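Local coordinates for phage-related protein (Bordetella bronchiseptica RB50, PDB 3BJQ) that probably serves as a major capsid protein, building the shell of a phage or phage-like particle from many copies of one chain, at residues E163-A168 against V245-V250; D171-E176 against M302-L307. One frame throughout, in Å; residues are numbered along the deposited sequence.

Contact 1 (E163-A168 against V245-V250); sequences ETAKEA and VWLGYV
Leu247 reaches out from its strand to Ala165 and Lys166 on the helix, and its two methyls do nearly all the touching. Its CB hangs slightly back, and contact begins at CG. The first torsion (chi1 -89°) sets CG beside the backbone N and anti to the carbonyl carbon; from there CG lies 4.1 Å from Ala165 CB, and the branch opens toward the helix. CD1 meets Ala165 CB at 3.7 Å. CD2 comes to 3.6 Å from the same Ala165 CB and also takes the next residue along, lying 3.7 Å from Lys166 CG. The alanine methyl is therefore held against both prongs of the leucine fork, while the lysine lends only the lower part of its chain, slanting past the fork.

Beyond CG the lysine turns away from the strand. A bend at chi3 (62°) takes NZ back to the preceding turn of its own helix, where it forms a 2.8 Å salt bridge with Glu163 OE1, using the syn lone pair of that oxygen. Trp217 O also accepts a hydrogen bond from NZ, so the charged end of a largely buried residue is provided for. Ile169 and Leu180 add to the apolar surroundings of Leu247.

On the strand, side chains alternate: Trp246 points away from the helix, and Gly248 N lies 3.5 Å above one face of its indole, offset toward the rim. Phe263 meets that indole edge-to-face. What results is a buried, purely apolar join of a helix to one face of a mixed sheet, an alpha/beta layer consistent with the coat-protein domain expected of the phage major capsid protein E family.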
loop_
_atom_site.group_PDB
_atom_site.type_symbol
_atom_site.label_atom_id
_atom_site.label_comp_id
_atom_site.label_asym_id
_atom_site.label_seq_id
_atom_site.Cartn_x
_atom_site.Cartn_y
_atom_site.Cartn_z
ATOM N N GLU E 163 50.373 19.081 17.436
ATOM C CA GLU E 163 50.014 20.514 17.316
ATOM C C GLU E 163 50.752 21.175 16.143
ATOM O O GLU E 163 50.189 22.027 15.454
ATOM C CB GLU E 163 50.272 21.316 18.594
ATOM C CG GLU E 163 49.382 20.933 19.807
ATOM C CD GLU E 163 47.879 21.038 19.548
ATOM O OE1 GLU E 163 47.461 21.688 18.554
ATOM O OE2 GLU E 163 47.117 20.461 20.357
ATOM N N THR E 164 52.002 20.778 15.919
ATOM C CA THR E 164 52.765 21.271 14.764
ATOM C C THR E 164 52.084 20.852 13.450
ATOM O O THR E 164 52.038 21.626 12.494
ATOM C CB THR E 164 54.221 20.763 14.801
ATOM O OG1 THR E 164 54.879 21.337 15.932
ATOM C CG2 THR E 164 54.997 21.133 13.545
ATOM N N ALA E 165 51.556 19.634 13.421
ATOM C CA ALA E 165 50.828 19.108 12.239
ATOM C C ALA E 165 49.528 19.888 12.014
ATOM O O ALA E 165 49.194 20.281 10.892
ATOM C CB ALA E 165 50.535 17.620 12.421
ATOM N N LYS E 166 48.790 20.113 13.092
ATOM C CA LYS E 166 47.544 20.838 13.013
ATOM C C LYS E 166 47.763 22.238 12.447
ATOM O O LYS E 166 47.037 22.683 11.567
ATOM C CB LYS E 166 46.901 20.922 14.394
ATOM C CG LYS E 166 46.312 19.597 14.877
ATOM C CD LYS E 166 45.918 19.649 16.330
ATOM C CE LYS E 166 44.824 20.683 16.637
ATOM N NZ LYS E 166 44.819 21.032 18.101
ATOM N N GLU E 167 48.774 22.929 12.966
ATOM C CA GLU E 167 49.090 24.286 12.535
ATOM C C GLU E 167 49.490 24.318 11.071
ATOM O O GLU E 167 49.043 25.207 10.351
ATOM C CB GLU E 167 50.211 24.905 13.393
ATOM C CG GLU E 167 49.807 25.216 14.835
ATOM N N ALA E 168 50.346 23.390 10.639
ATOM C CA ALA E 168 50.805 23.353 9.245
ATOM C C ALA E 168 49.628 23.306 8.288
ATOM O O ALA E 168 49.568 24.070 7.330
ATOM C CB ALA E 168 51.709 22.171 9.000
ATOM N N VAL E 245 52.201 8.113 11.897
ATOM C CA VAL E 245 51.051 8.912 12.308
ATOM C C VAL E 245 50.767 9.862 11.165
ATOM O O VAL E 245 51.696 10.298 10.499
ATOM C CB VAL E 245 51.340 9.659 13.603
ATOM C CG1 VAL E 245 50.210 10.639 13.942
ATOM C CG2 VAL E 245 51.561 8.624 14.714
ATOM N N TRP E 246 49.493 10.130 10.900
ATOM C CA TRP E 246 49.108 11.014 9.804
ATOM C C TRP E 246 47.949 11.893 10.279
ATOM O O TRP E 246 47.145 11.452 11.079
ATOM C CB TRP E 246 48.711 10.176 8.601
ATOM C CG TRP E 246 48.128 10.937 7.443
ATOM C CD1 TRP E 246 48.795 11.384 6.332
ATOM C CD2 TRP E 246 46.749 11.313 7.260
ATOM N NE1 TRP E 246 47.925 12.019 5.491
ATOM C CE2 TRP E 246 46.666 11.991 6.029
ATOM C CE3 TRP E 246 45.581 11.146 8.023
ATOM C CZ2 TRP E 246 45.462 12.510 5.538
ATOM C CZ3 TRP E 246 44.384 11.663 7.543
ATOM C CH2 TRP E 246 44.336 12.333 6.297
ATOM N N LEU E 247 47.886 13.124 9.788
ATOM C CA LEU E 247 46.783 14.041 10.071
ATOM C C LEU E 247 46.276 14.635 8.784
ATOM O O LEU E 247 47.060 14.940 7.915
ATOM C CB LEU E 247 47.241 15.233 10.881
ATOM C CG LEU E 247 47.237 15.207 12.402
ATOM C CD1 LEU E 247 48.521 14.554 12.954
ATOM C CD2 LEU E 247 47.121 16.661 12.828
ATOM N N GLY E 248 44.980 14.902 8.694
ATOM C CA GLY E 248 44.465 15.524 7.491
ATOM C C GLY E 248 43.106 16.132 7.663
ATOM O O GLY E 248 42.402 15.854 8.636
ATOM N N TYR E 249 42.786 17.027 6.739
ATOM C CA TYR E 249 41.423 17.497 6.554
ATOM C C TYR E 249 40.833 16.607 5.464
ATOM O O TYR E 249 41.303 16.611 4.327
ATOM C CB TYR E 249 41.326 18.971 6.138
ATOM C CG TYR E 249 39.913 19.299 5.754
ATOM C CD1 TYR E 249 38.951 19.487 6.719
ATOM C CD2 TYR E 249 39.518 19.344 4.418
ATOM C CE1 TYR E 249 37.627 19.742 6.374
ATOM C CE2 TYR E 249 38.195 19.591 4.064
ATOM C CZ TYR E 249 37.255 19.808 5.046
ATOM O OH TYR E 249 35.935 20.071 4.712
ATOM N N VAL E 250 39.826 15.821 5.855
ATOM C CA VAL E 250 39.068 14.936 4.957
ATOM C C VAL E 250 37.635 15.412 5.046
ATOM O O VAL E 250 37.059 15.522 6.156
ATOM C CB VAL E 250 39.168 13.469 5.412
ATOM C CG1 VAL E 250 38.476 12.506 4.415
ATOM C CG2 VAL E 250 40.622 13.071 5.578
#

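Contact 2 (D171-E176 against M302-L307); sequences DSIGME and MLAGYL
The flat group here is the peptide linking Leu303 to Ala304, and Ile173 covers one of its faces: CG2 rests over the carbonyl, 3.7 Å from Leu303 O and 3.9 Å from Leu303 C. Ser172 CB comes in obliquely on the same side, beyond the oxygen, 3.9 Å from Leu303 O. Side chains close up around this peptide. Ile173 CG2 lies 4.0 Å from Leu303 CB, and Leu303 CD2 extends alongside the serine to 3.7 Å from its OG.

Ile173 lays both branches against one side of the turn. With chi1 at 69°, CG1 falls between the backbone N and the carbonyl carbon, and the extended chi2 then carries CD1 further on, to Ala304 CB, 3.7 Å away, while CG2 stays over the Leu303 carbonyl. Phe55 of helix 52-58 packs against both Ile173 and Ala304.

No hydrogen bond runs directly between the segments, but His141 bridges them, its NE2 bonded to Ser172 OG and its ND1 to Gly305 O. Ser172 OG also bonds back to Ala168 O, one turn earlier in the helix. Gly174 then leaves helical geometry with a positive phi of 74°. This is a helix C-terminus packed on the short 3-10 turn, closed by Gly305 N to Met302 O, that leads into a sheet strand.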
loop_
_atom_site.group_PDB
_atom_site.type_symbol
_atom_site.label_atom_id
_atom_site.label_comp_id
_atom_site.label_asym_id
_atom_site.label_seq_id
_atom_site.Cartn_x
_atom_site.Cartn_y
_atom_site.Cartn_z
ATOM N N ASP E 171 46.986 26.450 8.609
ATOM C CA ASP E 171 47.558 27.627 8.015
ATOM C C ASP E 171 47.523 27.544 6.499
ATOM O O ASP E 171 47.387 28.583 5.828
ATOM C CB ASP E 171 48.998 27.841 8.510
ATOM C CG ASP E 171 49.067 28.264 9.997
ATOM O OD1 ASP E 171 48.005 28.531 10.625
ATOM O OD2 ASP E 171 50.202 28.318 10.538
ATOM N N SER E 172 47.644 26.329 5.963
ATOM C CA SER E 172 47.671 26.136 4.511
ATOM C C SER E 172 46.303 26.224 3.862
ATOM O O SER E 172 46.159 26.758 2.763
ATOM C CB SER E 172 48.298 24.794 4.158
ATOM O OG SER E 172 49.689 24.833 4.375
ATOM N N ILE E 173 45.293 25.682 4.529
ATOM C CA ILE E 173 43.973 25.552 3.920
ATOM C C ILE E 173 42.862 26.285 4.651
ATOM O O ILE E 173 41.751 26.385 4.144
ATOM C CB ILE E 173 43.598 24.054 3.722
ATOM C CG1 ILE E 173 43.351 23.335 5.050
ATOM C CG2 ILE E 173 44.695 23.333 2.950
ATOM C CD1 ILE E 173 42.815 21.882 4.882
ATOM N N GLY E 174 43.156 26.830 5.824
ATOM C CA GLY E 174 42.147 27.626 6.563
ATOM C C GLY E 174 41.027 26.833 7.219
ATOM O O GLY E 174 39.909 27.352 7.483
HETATM N N MSE E 175 41.327 25.558 7.465
HETATM C CA MSE E 175 40.451 24.661 8.196
HETATM C C MSE E 175 41.300 23.769 9.067
HETATM O O MSE E 175 42.442 23.452 8.717
HETATM C CB MSE E 175 39.617 23.775 7.260
HETATM C CG MSE E 175 38.610 24.542 6.482
HETATM SE SE MSE E 175 37.710 23.540 5.151
HETATM C CE MSE E 175 39.097 23.072 4.159
ATOM N N GLU E 176 40.723 23.361 10.197
ATOM C CA GLU E 176 41.387 22.432 11.117
ATOM C C GLU E 176 41.352 21.050 10.498
ATOM O O GLU E 176 40.339 20.679 9.887
ATOM C CB GLU E 176 40.654 22.378 12.475
ATOM C CG GLU E 176 40.663 23.703 13.268
ATOM C CD GLU E 176 42.057 24.117 13.795
ATOM O OE1 GLU E 176 42.817 23.252 14.301
ATOM O OE2 GLU E 176 42.382 25.321 13.703
HETATM N N MSE E 302 47.378 17.694 -1.060
HETATM C CA MSE E 302 48.542 17.485 -0.184
HETATM C C MSE E 302 48.585 18.448 0.994
HETATM O O MSE E 302 48.895 18.054 2.111
HETATM C CB MSE E 302 49.840 17.576 -0.985
HETATM C CG MSE E 302 51.118 17.414 -0.142
HETATM SE SE MSE E 302 51.742 19.088 0.584
HETATM C CE MSE E 302 52.204 19.881 -1.202
ATOM N N LEU E 303 48.246 19.705 0.766
ATOM C CA LEU E 303 48.310 20.678 1.836
ATOM C C LEU E 303 47.295 20.404 2.939
ATOM O O LEU E 303 47.368 21.016 3.997
ATOM C CB LEU E 303 48.082 22.102 1.306
ATOM C CG LEU E 303 49.187 22.722 0.475
ATOM C CD1 LEU E 303 48.662 24.092 -0.060
ATOM C CD2 LEU E 303 50.466 22.897 1.279
ATOM N N ALA E 304 46.323 19.536 2.673
ATOM C CA ALA E 304 45.359 19.148 3.694
ATOM C C ALA E 304 45.833 17.910 4.476
ATOM O O ALA E 304 45.087 17.404 5.300
ATOM C CB ALA E 304 43.981 18.905 3.088
ATOM N N GLY E 305 47.067 17.462 4.217
ATOM C CA GLY E 305 47.656 16.306 4.877
ATOM C C GLY E 305 49.009 16.594 5.504
ATOM O O GLY E 305 49.700 17.567 5.154
ATOM N N TYR E 306 49.386 15.743 6.450
ATOM C CA TYR E 306 50.650 15.875 7.153
ATOM C C TYR E 306 51.133 14.494 7.609
ATOM O O TYR E 306 50.401 13.784 8.281
ATOM C CB TYR E 306 50.459 16.803 8.350
ATOM C CG TYR E 306 51.752 17.223 9.034
ATOM C CD1 TYR E 306 52.378 16.383 9.951
ATOM C CD2 TYR E 306 52.324 18.462 8.782
ATOM C CE1 TYR E 306 53.539 16.752 10.573
ATOM C CE2 TYR E 306 53.485 18.853 9.408
ATOM C CZ TYR E 306 54.092 17.992 10.309
ATOM O OH TYR E 306 55.248 18.346 10.948
ATOM N N LEU E 307 52.360 14.132 7.256
ATOM C CA LEU E 307 52.913 12.840 7.620
ATOM C C LEU E 307 53.997 12.919 8.711
ATOM O O LEU E 307 54.969 13.683 8.590
ATOM C CB LEU E 307 53.496 12.196 6.377
ATOM C CG LEU E 307 54.147 10.819 6.515
ATOM C CD1 LEU E 307 53.143 9.739 6.976
ATOM C CD2 LEU E 307 54.801 10.501 5.193
#

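In the fold
After the N-terminal helices and strands, helix 158-173 is the first element to enter either contact and supplies one side of both. The chain then runs through strand 179-183, three helices and two more strands before strand 245-248 returns to the helix and closes contact 1. It next leaves for the other mixed sheet and comes back at 302-307 to close contact 2. The two loops thus cross. Strands 245-248 and 305-309 are antiparallel neighbours, probably bonded through Leu247 O to Tyr306 N, with Tyr249 N to Ala304 O probably continuing the pairing just past the strand ends. Tyr306 also packs on Ala165, so one helix is laid along adjacent strands of a single sheet.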